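Local coordinates for putative exported protein (Peptoclostridium difficile, PDB 5TTA), which is of unknown function but is probably exported, and forms a two-chain assembly from a beta-rich fold with a protruding pair of helices, at residues Q139-E150 with L162-Y172; P40-I48 with I206-F215. All coordinates share one frame; numbering follows the deposited sequence.

Contact 1: residues Q139-E150 with L162-Y172; sequences QSPPQDIISMFE and LKEWKQMEKEY
K166 lies against helix 143-150, meeting I146 and E150. Its CB points toward that helix, and K166 CG is the first atom to touch, 3.7 Å from I146 CG2. K166 CD keeps that methyl as a neighbour and also comes 3.2 Å from E150 OE2, whose extended chain crosses the lysine at about a right angle. CE still borders the same oxygen. Bends at chi3 (52°) and chi4 (76°) then curl the chain back, bringing NZ over I146 CG2. From there K166 NZ forms a long salt bridge with E150 OE2 at 3.7 Å, on the partly exposed flank of the contact.

The other flank is largely apolar, built on the buried W165, P141 and I146, but it also takes in E169 and S140. P141 CG lies near the indole plane at its edge, 3.5 Å from W165 CH2. I146 CD1 reaches the same six-membered ring obliquely, 3.9 Å from W165 CZ3. Above one face of the indole, offset toward the rim, sits E169 OE1 from the next turn of its own helix. E169 CG in turn packs 3.2 Å from S140 OG, a buried hydroxyl with no polar partner in the model. Nearer the turn, L162 splits its two methyls: CD1 rests 3.8 Å from F149 CB, while CD2 lies against E150 CG.

The F149 ring itself leads away from L162 and meets F149 of the second subunit; that same phenylalanine of the second subunit also meets W165. The two helices run antiparallel at 163°, and with axes 11.5 Å apart they leave room for these side chains between them. Together they make an antiparallel helical hairpin, one side of which forms part of the dimer interface.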
loop_
_atom_site.group_PDB
_atom_site.type_symbol
_atom_site.label_atom_id
_atom_site.label_comp_id
_atom_site.label_asym_id
_atom_site.label_seq_id
_atom_site.Cartn_x
_atom_site.Cartn_y
_atom_site.Cartn_z
ATOM N N GLN A 139 -9.398 -6.898 -0.608
ATOM C CA GLN A 139 -8.141 -6.498 -1.232
ATOM C C GLN A 139 -7.020 -6.322 -0.213
ATOM O O GLN A 139 -5.842 -6.445 -0.570
ATOM C CB GLN A 139 -8.340 -5.198 -2.030
ATOM C CG GLN A 139 -8.214 -3.887 -1.219
ATOM C CD GLN A 139 -9.550 -3.340 -0.710
ATOM O OE1 GLN A 139 -10.566 -3.382 -1.412
ATOM N NE2 GLN A 139 -9.546 -2.818 0.517
ATOM N N SER A 140 -7.362 -6.038 1.067
ATOM C CA SER A 140 -6.358 -5.823 2.092
ATOM C C SER A 140 -6.142 -7.104 2.891
ATOM O O SER A 140 -7.080 -7.891 3.074
ATOM C CB SER A 140 -6.783 -4.684 3.031
ATOM O OG SER A 140 -5.689 -4.184 3.779
ATOM N N PRO A 141 -4.924 -7.364 3.360
ATOM C CA PRO A 141 -4.702 -8.536 4.211
ATOM C C PRO A 141 -5.459 -8.386 5.515
ATOM O O PRO A 141 -5.587 -7.266 6.039
ATOM C CB PRO A 141 -3.183 -8.536 4.440
ATOM C CG PRO A 141 -2.749 -7.131 4.172
ATOM C CD PRO A 141 -3.683 -6.603 3.124
ATOM N N PRO A 142 -5.990 -9.481 6.058
ATOM C CA PRO A 142 -6.730 -9.397 7.323
ATOM C C PRO A 142 -5.863 -8.831 8.441
ATOM O O PRO A 142 -4.629 -8.820 8.368
ATOM C CB PRO A 142 -7.128 -10.853 7.606
ATOM C CG PRO A 142 -7.057 -11.536 6.276
ATOM C CD PRO A 142 -5.950 -10.855 5.527
ATOM N N GLN A 143 -6.539 -8.346 9.488
ATOM C CA GLN A 143 -5.830 -7.744 10.612
ATOM C C GLN A 143 -5.029 -8.776 11.393
ATOM O O GLN A 143 -3.964 -8.447 11.928
ATOM C CB GLN A 143 -6.812 -7.020 11.531
ATOM C CG GLN A 143 -7.521 -5.855 10.862
ATOM C CD GLN A 143 -6.554 -4.819 10.317
ATOM O OE1 GLN A 143 -5.536 -4.515 10.942
ATOM N NE2 GLN A 143 -6.866 -4.274 9.144
ATOM N N ASP A 144 -5.519 -10.018 11.478
ATOM C CA ASP A 144 -4.719 -11.087 12.075
ATOM C C ASP A 144 -3.391 -11.245 11.346
ATOM O O ASP A 144 -2.348 -11.473 11.974
ATOM C CB ASP A 144 -5.489 -12.409 12.051
ATOM C CG ASP A 144 -6.732 -12.388 12.920
ATOM O OD1 ASP A 144 -7.845 -12.515 12.361
ATOM O OD2 ASP A 144 -6.598 -12.272 14.160
ATOM N N ILE A 145 -3.411 -11.122 10.017
ATOM C CA ILE A 145 -2.197 -11.272 9.224
ATOM C C ILE A 145 -1.307 -10.043 9.364
ATOM O O ILE A 145 -0.083 -10.161 9.487
ATOM C CB ILE A 145 -2.569 -11.581 7.759
ATOM C CG1 ILE A 145 -2.872 -13.074 7.613
ATOM C CG2 ILE A 145 -1.464 -11.181 6.809
ATOM C CD1 ILE A 145 -3.395 -13.485 6.264
ATOM N N ILE A 146 -1.892 -8.844 9.386
ATOM C CA ILE A 146 -1.079 -7.656 9.624
ATOM C C ILE A 146 -0.461 -7.697 11.023
ATOM O O ILE A 146 0.690 -7.284 11.219
ATOM C CB ILE A 146 -1.913 -6.382 9.391
ATOM C CG1 ILE A 146 -2.416 -6.356 7.942
ATOM C CG2 ILE A 146 -1.086 -5.147 9.707
ATOM C CD1 ILE A 146 -3.306 -5.179 7.608
ATOM N N SER A 147 -1.200 -8.223 12.009
ATOM C CA SER A 147 -0.663 -8.325 13.365
ATOM C C SER A 147 0.502 -9.305 13.444
ATOM O O SER A 147 1.414 -9.113 14.256
ATOM C CB SER A 147 -1.762 -8.734 14.344
ATOM O OG SER A 147 -2.708 -7.693 14.511
HETATM N N MSE A 148 0.489 -10.353 12.624
HETATM C CA MSE A 148 1.601 -11.298 12.564
HETATM C C MSE A 148 2.850 -10.619 12.052
HETATM O O MSE A 148 3.953 -10.882 12.514
HETATM C CB MSE A 148 1.273 -12.468 11.654
HETATM C CG MSE A 148 0.184 -13.369 12.164
HETATM SE SE MSE A 148 -0.270 -14.644 10.771
HETATM C CE MSE A 148 1.510 -15.422 10.529
ATOM N N PHE A 149 2.654 -9.742 11.070
ATOM C CA PHE A 149 3.786 -9.058 10.458
ATOM C C PHE A 149 4.432 -8.080 11.431
ATOM O O PHE A 149 5.662 -7.971 11.482
ATOM C CB PHE A 149 3.331 -8.359 9.175
ATOM C CG PHE A 149 3.027 -9.313 8.042
ATOM C CD1 PHE A 149 3.865 -10.387 7.778
ATOM C CD2 PHE A 149 1.901 -9.148 7.256
ATOM C CE1 PHE A 149 3.596 -11.265 6.746
ATOM C CE2 PHE A 149 1.630 -10.030 6.228
ATOM C CZ PHE A 149 2.478 -11.086 5.972
ATOM N N GLU A 150 3.625 -7.378 12.226
ATOM C CA GLU A 150 4.184 -6.463 13.218
ATOM C C GLU A 150 5.102 -7.201 14.182
ATOM O O GLU A 150 6.232 -6.771 14.437
ATOM C CB GLU A 150 3.062 -5.761 13.983
ATOM C CG GLU A 150 2.260 -4.790 13.148
ATOM C CD GLU A 150 1.058 -4.252 13.891
ATOM O OE1 GLU A 150 0.463 -5.007 14.689
ATOM O OE2 GLU A 150 0.715 -3.070 13.681
ATOM N N LEU A 162 5.908 -0.309 7.768
ATOM C CA LEU A 162 4.645 -1.022 7.881
ATOM C C LEU A 162 3.600 -0.189 8.615
ATOM O O LEU A 162 2.426 -0.179 8.223
ATOM C CB LEU A 162 4.879 -2.355 8.588
ATOM C CG LEU A 162 3.715 -3.328 8.606
ATOM C CD1 LEU A 162 4.263 -4.720 8.367
ATOM C CD2 LEU A 162 3.005 -3.240 9.958
ATOM N N LYS A 163 4.012 0.532 9.668
ATOM C CA LYS A 163 3.098 1.429 10.379
ATOM C C LYS A 163 2.480 2.462 9.437
ATOM O O LYS A 163 1.268 2.708 9.474
ATOM C CB LYS A 163 3.832 2.130 11.522
ATOM C CG LYS A 163 3.036 3.258 12.138
ATOM N N GLU A 164 3.298 3.096 8.591
ATOM C CA GLU A 164 2.739 4.079 7.672
ATOM C C GLU A 164 1.810 3.413 6.665
ATOM O O GLU A 164 0.770 3.976 6.300
ATOM C CB GLU A 164 3.863 4.834 6.968
ATOM C CG GLU A 164 4.463 5.945 7.812
ATOM C CD GLU A 164 5.813 6.405 7.296
ATOM O OE1 GLU A 164 6.813 6.238 8.030
ATOM O OE2 GLU A 164 5.875 6.922 6.156
ATOM N N TRP A 165 2.163 2.203 6.225
ATOM C CA TRP A 165 1.343 1.485 5.253
ATOM C C TRP A 165 -0.001 1.095 5.855
ATOM O O TRP A 165 -1.048 1.231 5.207
ATOM C CB TRP A 165 2.099 0.248 4.755
ATOM C CG TRP A 165 1.292 -0.634 3.869
ATOM C CD1 TRP A 165 1.103 -0.495 2.523
ATOM C CD2 TRP A 165 0.538 -1.782 4.265
ATOM N NE1 TRP A 165 0.285 -1.496 2.056
ATOM C CE2 TRP A 165 -0.072 -2.302 3.107
ATOM C CE3 TRP A 165 0.325 -2.426 5.490
ATOM C CZ2 TRP A 165 -0.888 -3.430 3.137
ATOM C CZ3 TRP A 165 -0.485 -3.543 5.518
ATOM C CH2 TRP A 165 -1.079 -4.037 4.349
ATOM N N LYS A 166 0.013 0.609 7.094
ATOM C CA LYS A 166 -1.226 0.289 7.798
ATOM C C LYS A 166 -2.178 1.472 7.819
ATOM O O LYS A 166 -3.365 1.331 7.506
ATOM C CB LYS A 166 -0.919 -0.132 9.232
ATOM C CG LYS A 166 -0.369 -1.522 9.407
ATOM C CD LYS A 166 -0.097 -1.754 10.888
ATOM C CE LYS A 166 -1.321 -1.426 11.734
ATOM N NZ LYS A 166 -2.377 -2.479 11.668
ATOM N N GLN A 167 -1.674 2.646 8.215
ATOM C CA GLN A 167 -2.530 3.820 8.353
ATOM C C GLN A 167 -3.133 4.215 7.012
ATOM O O GLN A 167 -4.343 4.449 6.908
ATOM C CB GLN A 167 -1.738 4.985 8.952
HETATM N N MSE A 168 -2.302 4.285 5.973
HETATM C CA MSE A 168 -2.762 4.589 4.622
HETATM C C MSE A 168 -3.808 3.596 4.119
HETATM O O MSE A 168 -4.781 3.989 3.476
HETATM C CB MSE A 168 -1.573 4.635 3.663
HETATM C CG MSE A 168 -0.759 5.917 3.768
HETATM SE SE MSE A 168 -1.882 7.517 3.641
HETATM C CE MSE A 168 -2.165 7.874 5.550
ATOM N N GLU A 169 -3.616 2.317 4.436
ATOM C CA GLU A 169 -4.632 1.316 4.126
ATOM C C GLU A 169 -5.939 1.637 4.837
ATOM O O GLU A 169 -7.017 1.590 4.235
ATOM C CB GLU A 169 -4.137 -0.078 4.517
ATOM C CG GLU A 169 -4.684 -1.195 3.642
ATOM C CD GLU A 169 -4.117 -1.159 2.233
ATOM O OE1 GLU A 169 -2.916 -0.844 2.087
ATOM O OE2 GLU A 169 -4.873 -1.435 1.273
ATOM N N LYS A 170 -5.857 1.983 6.123
ATOM C CA LYS A 170 -7.061 2.351 6.863
ATOM C C LYS A 170 -7.714 3.601 6.276
ATOM O O LYS A 170 -8.944 3.661 6.157
ATOM C CB LYS A 170 -6.723 2.546 8.341
ATOM C CG LYS A 170 -7.919 2.806 9.230
ATOM C CD LYS A 170 -7.543 2.727 10.711
ATOM C CE LYS A 170 -6.794 3.973 11.179
ATOM N NZ LYS A 170 -7.675 5.180 11.258
ATOM N N GLU A 171 -6.919 4.601 5.871
ATOM C CA GLU A 171 -7.516 5.827 5.335
ATOM C C GLU A 171 -8.220 5.577 4.002
ATOM O O GLU A 171 -9.311 6.115 3.758
ATOM C CB GLU A 171 -6.463 6.930 5.188
ATOM C CG GLU A 171 -6.145 7.691 6.480
ATOM C CD GLU A 171 -7.287 8.593 6.958
ATOM O OE1 GLU A 171 -8.378 8.586 6.345
ATOM O OE2 GLU A 171 -7.091 9.321 7.956
ATOM N N TYR A 172 -7.609 4.777 3.122
ATOM C CA TYR A 172 -8.257 4.418 1.865
ATOM C C TYR A 172 -9.589 3.723 2.120
ATOM O O TYR A 172 -10.615 4.077 1.524
ATOM C CB TYR A 172 -7.319 3.535 1.039
ATOM C CG TYR A 172 -7.937 2.902 -0.190
ATOM C CD1 TYR A 172 -7.918 3.558 -1.422
ATOM C CD2 TYR A 172 -8.517 1.637 -0.132
ATOM C CE1 TYR A 172 -8.477 2.971 -2.560
ATOM C CE2 TYR A 172 -9.076 1.043 -1.263
ATOM C CZ TYR A 172 -9.053 1.713 -2.472
ATOM O OH TYR A 172 -9.609 1.130 -3.590
#

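Contact 2: residues P40-I48 with I206-F215; sequences PLFINNSKI and IISCVKQVTF
P40 and L41 pack against V213 and F215 where two sheets of a beta-sandwich-like fold meet, consistent with membership of the E-set clan. Strand 41-48 belongs to the three-stranded sheet and strand 206-215 to the five-stranded one. P40 CB abuts the F215 ring at its edge, 3.5 Å from F215 CZ, while V213 CG2 lies over one face of that ring. L41 CD2 reaches V213 CG1 at 3.8 Å. A classic beta bulge at K211 and Q212, facing E76, shifts the alternation so that V210 and V213 both point toward strand 41-48. Between the ends, the I43 and V210 side chains slide past each other in opposite directions, and I43 CD1 touches S208 CB at 3.7 Å.

The outer face of strand 41-48 contrasts with this buried layer: F42 and K47 point away and are exposed.

Toward the far end polar groups join the packing, next to an apolar contact of I48 CD1 with I206 CD1. With chi1 at 56°, S46 OG stands between its backbone N and carbonyl carbon, 3.0 Å from both I206 O and S208 OG, and it is hydrogen-bonded to Y247 OH. Beside it a water joins the backbones, donating to S46 O at 2.7 Å and accepting from I206 N at 3.0 Å.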
loop_
_atom_site.group_PDB
_atom_site.type_symbol
_atom_site.label_atom_id
_atom_site.label_comp_id
_atom_site.label_asym_id
_atom_site.label_seq_id
_atom_site.Cartn_x
_atom_site.Cartn_y
_atom_site.Cartn_z
ATOM N N PRO A 40 -26.691 -2.933 12.189
ATOM C CA PRO A 40 -26.328 -1.716 11.444
ATOM C C PRO A 40 -26.219 -1.935 9.940
ATOM O O PRO A 40 -26.224 -0.955 9.180
ATOM C CB PRO A 40 -24.975 -1.326 12.060
ATOM C CG PRO A 40 -24.372 -2.650 12.478
ATOM C CD PRO A 40 -25.561 -3.456 12.988
ATOM N N LEU A 41 -26.085 -3.170 9.475
ATOM C CA LEU A 41 -25.943 -3.466 8.048
ATOM C C LEU A 41 -27.034 -4.459 7.686
ATOM O O LEU A 41 -27.049 -5.581 8.200
ATOM C CB LEU A 41 -24.556 -4.031 7.734
ATOM C CG LEU A 41 -24.241 -4.393 6.286
ATOM C CD1 LEU A 41 -24.357 -3.128 5.393
ATOM C CD2 LEU A 41 -22.837 -4.960 6.201
ATOM N N PHE A 42 -27.961 -4.043 6.833
ATOM C CA PHE A 42 -29.154 -4.816 6.528
ATOM C C PHE A 42 -28.961 -5.576 5.235
ATOM O O PHE A 42 -28.631 -4.975 4.209
ATOM C CB PHE A 42 -30.379 -3.913 6.382
ATOM C CG PHE A 42 -31.678 -4.655 6.425
ATOM C CD1 PHE A 42 -32.358 -4.974 5.265
ATOM C CD2 PHE A 42 -32.237 -5.018 7.647
ATOM C CE1 PHE A 42 -33.571 -5.651 5.312
ATOM C CE2 PHE A 42 -33.444 -5.701 7.706
ATOM C CZ PHE A 42 -34.112 -6.019 6.533
ATOM N N ILE A 43 -29.203 -6.881 5.260
ATOM C CA ILE A 43 -29.135 -7.647 4.022
ATOM C C ILE A 43 -30.547 -7.735 3.464
ATOM O O ILE A 43 -31.403 -8.438 4.004
ATOM C CB ILE A 43 -28.512 -9.036 4.215
ATOM C CG1 ILE A 43 -27.077 -8.893 4.690
ATOM C CG2 ILE A 43 -28.537 -9.807 2.869
ATOM C CD1 ILE A 43 -26.377 -10.216 4.905
ATOM N N ASN A 44 -30.787 -7.023 2.365
ATOM C CA ASN A 44 -32.089 -7.051 1.705
ATOM C C ASN A 44 -32.320 -8.336 0.933
ATOM O O ASN A 44 -33.471 -8.788 0.831
ATOM C CB ASN A 44 -32.220 -5.851 0.758
ATOM C CG ASN A 44 -32.082 -4.545 1.491
ATOM O OD1 ASN A 44 -32.914 -4.221 2.339
ATOM N ND2 ASN A 44 -31.010 -3.809 1.210
ATOM N N ASN A 45 -31.253 -8.936 0.405
ATOM C CA ASN A 45 -31.354 -10.094 -0.472
ATOM C C ASN A 45 -29.966 -10.602 -0.839
ATOM O O ASN A 45 -29.001 -9.829 -0.832
ATOM C CB ASN A 45 -32.132 -9.733 -1.740
ATOM C CG ASN A 45 -32.857 -10.913 -2.340
ATOM O OD1 ASN A 45 -32.854 -12.010 -1.782
ATOM N ND2 ASN A 45 -33.497 -10.690 -3.480
ATOM N N SER A 46 -29.847 -11.894 -1.154
ATOM C CA SER A 46 -28.632 -12.426 -1.761
ATOM C C SER A 46 -29.088 -13.464 -2.768
ATOM O O SER A 46 -29.857 -14.363 -2.418
ATOM C CB SER A 46 -27.660 -13.023 -0.727
ATOM O OG SER A 46 -28.287 -14.012 0.050
ATOM N N LYS A 47 -28.678 -13.295 -4.025
ATOM C CA LYS A 47 -29.304 -13.956 -5.160
ATOM C C LYS A 47 -28.250 -14.121 -6.247
ATOM O O LYS A 47 -27.377 -13.279 -6.395
ATOM C CB LYS A 47 -30.462 -13.125 -5.737
ATOM C CG LYS A 47 -31.849 -13.433 -5.218
ATOM C CD LYS A 47 -32.911 -12.572 -5.928
ATOM C CE LYS A 47 -33.032 -12.904 -7.412
ATOM N NZ LYS A 47 -33.521 -14.298 -7.656
ATOM N N ILE A 48 -28.352 -15.178 -7.017
ATOM C CA ILE A 48 -27.510 -15.340 -8.205
ATOM C C ILE A 48 -28.098 -14.460 -9.280
ATOM O O ILE A 48 -29.309 -14.516 -9.532
ATOM C CB ILE A 48 -27.490 -16.798 -8.693
ATOM C CG1 ILE A 48 -27.147 -17.742 -7.559
ATOM C CG2 ILE A 48 -26.554 -16.950 -9.912
ATOM C CD1 ILE A 48 -25.735 -18.204 -7.561
ATOM N N ILE A 206 -29.307 -18.663 -1.797
ATOM C CA ILE A 206 -28.199 -18.234 -0.962
ATOM C C ILE A 206 -28.814 -17.509 0.218
ATOM O O ILE A 206 -29.656 -16.626 0.029
ATOM C CB ILE A 206 -27.235 -17.333 -1.749
ATOM C CG1 ILE A 206 -26.591 -18.161 -2.872
ATOM C CG2 ILE A 206 -26.204 -16.701 -0.826
ATOM C CD1 ILE A 206 -25.779 -17.347 -3.769
ATOM N N ILE A 207 -28.468 -17.922 1.433
ATOM C CA ILE A 207 -28.915 -17.188 2.610
ATOM C C ILE A 207 -27.672 -16.678 3.303
ATOM O O ILE A 207 -26.634 -17.345 3.281
ATOM C CB ILE A 207 -29.791 -18.062 3.545
ATOM C CG1 ILE A 207 -29.006 -19.274 4.034
ATOM C CG2 ILE A 207 -31.048 -18.551 2.784
ATOM C CD1 ILE A 207 -29.771 -20.084 5.146
ATOM N N SER A 208 -27.764 -15.476 3.884
ATOM C CA SER A 208 -26.605 -14.781 4.415
ATOM C C SER A 208 -26.870 -14.217 5.805
ATOM O O SER A 208 -28.021 -14.096 6.261
ATOM C CB SER A 208 -26.157 -13.659 3.479
ATOM O OG SER A 208 -26.102 -14.144 2.136
ATOM N N CYS A 209 -25.771 -13.901 6.491
ATOM C CA CYS A 209 -25.856 -13.299 7.820
ATOM C C CYS A 209 -24.621 -12.440 8.029
ATOM O O CYS A 209 -23.500 -12.893 7.759
ATOM C CB CYS A 209 -25.952 -14.377 8.914
ATOM S SG CYS A 209 -26.191 -13.767 10.618
ATOM N N VAL A 210 -24.838 -11.215 8.511
ATOM C CA VAL A 210 -23.745 -10.336 8.909
ATOM C C VAL A 210 -23.083 -10.913 10.146
ATOM O O VAL A 210 -23.763 -11.207 11.136
ATOM C CB VAL A 210 -24.264 -8.926 9.200
ATOM C CG1 VAL A 210 -23.120 -8.042 9.707
ATOM C CG2 VAL A 210 -24.928 -8.315 7.945
ATOM N N LYS A 211 -21.765 -11.085 10.088
ATOM C CA LYS A 211 -20.992 -11.579 11.223
ATOM C C LYS A 211 -20.505 -10.416 12.074
ATOM O O LYS A 211 -20.681 -10.413 13.293
ATOM C CB LYS A 211 -19.830 -12.446 10.715
ATOM C CG LYS A 211 -18.878 -13.019 11.786
ATOM C CD LYS A 211 -17.886 -13.987 11.116
ATOM C CE LYS A 211 -16.934 -14.661 12.123
ATOM N NZ LYS A 211 -15.824 -13.758 12.530
ATOM N N GLN A 212 -19.942 -9.399 11.444
ATOM C CA GLN A 212 -19.545 -8.183 12.148
ATOM C C GLN A 212 -19.390 -7.052 11.138
ATOM O O GLN A 212 -19.319 -7.277 9.927
ATOM C CB GLN A 212 -18.236 -8.382 12.916
ATOM C CG GLN A 212 -17.019 -8.691 12.050
ATOM C CD GLN A 212 -15.730 -8.656 12.874
ATOM O OE1 GLN A 212 -15.554 -9.443 13.793
ATOM N NE2 GLN A 212 -14.850 -7.718 12.559
ATOM N N VAL A 213 -19.298 -5.831 11.654
ATOM C CA VAL A 213 -18.977 -4.672 10.817
ATOM C C VAL A 213 -18.019 -3.780 11.586
ATOM O O VAL A 213 -17.980 -3.783 12.823
ATOM C CB VAL A 213 -20.195 -3.832 10.339
ATOM C CG1 VAL A 213 -21.328 -4.686 9.721
ATOM C CG2 VAL A 213 -20.701 -2.905 11.407
ATOM N N THR A 214 -17.244 -3.000 10.833
ATOM C CA THR A 214 -16.290 -2.047 11.390
ATOM C C THR A 214 -16.645 -0.666 10.857
ATOM O O THR A 214 -16.736 -0.484 9.640
ATOM C CB THR A 214 -14.853 -2.394 10.994
ATOM O OG1 THR A 214 -14.554 -3.741 11.384
ATOM C CG2 THR A 214 -13.871 -1.418 11.661
ATOM N N PHE A 215 -16.862 0.291 11.757
ATOM C CA PHE A 215 -17.225 1.645 11.343
ATOM C C PHE A 215 -15.973 2.499 11.139
ATOM O O PHE A 215 -14.847 2.101 11.468
ATOM C CB PHE A 215 -18.174 2.278 12.370
ATOM C CG PHE A 215 -19.460 1.518 12.564
ATOM C CD1 PHE A 215 -20.512 1.645 11.659
ATOM C CD2 PHE A 215 -19.636 0.696 13.662
ATOM C CE1 PHE A 215 -21.701 0.949 11.835
ATOM C CE2 PHE A 215 -20.826 -0.006 13.851
ATOM C CZ PHE A 215 -21.859 0.125 12.942
HETATM O O HOH W 1 -31.039 -16.624 -3.214
#

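In the fold
The centre of contact 2 lies about 10 Å from the centre of the chain and that of contact 1 about 20 Å: contact 2 belongs to the body of the fold, contact 1 to a projection from it. Their centres are about 24 Å apart and their nearest atoms about 7 Å, without touching. Both segments of contact 1 fall within the 157 residues that separate 40-48 from 206-215. The five-stranded sheet offers one route between them: strand 131-135, shortly before 139-150, pairs with strand 72-82, which also pairs with 205-215. Contact 1 adjoins the second subunit, whereas no other chain of the assembly touches contact 2.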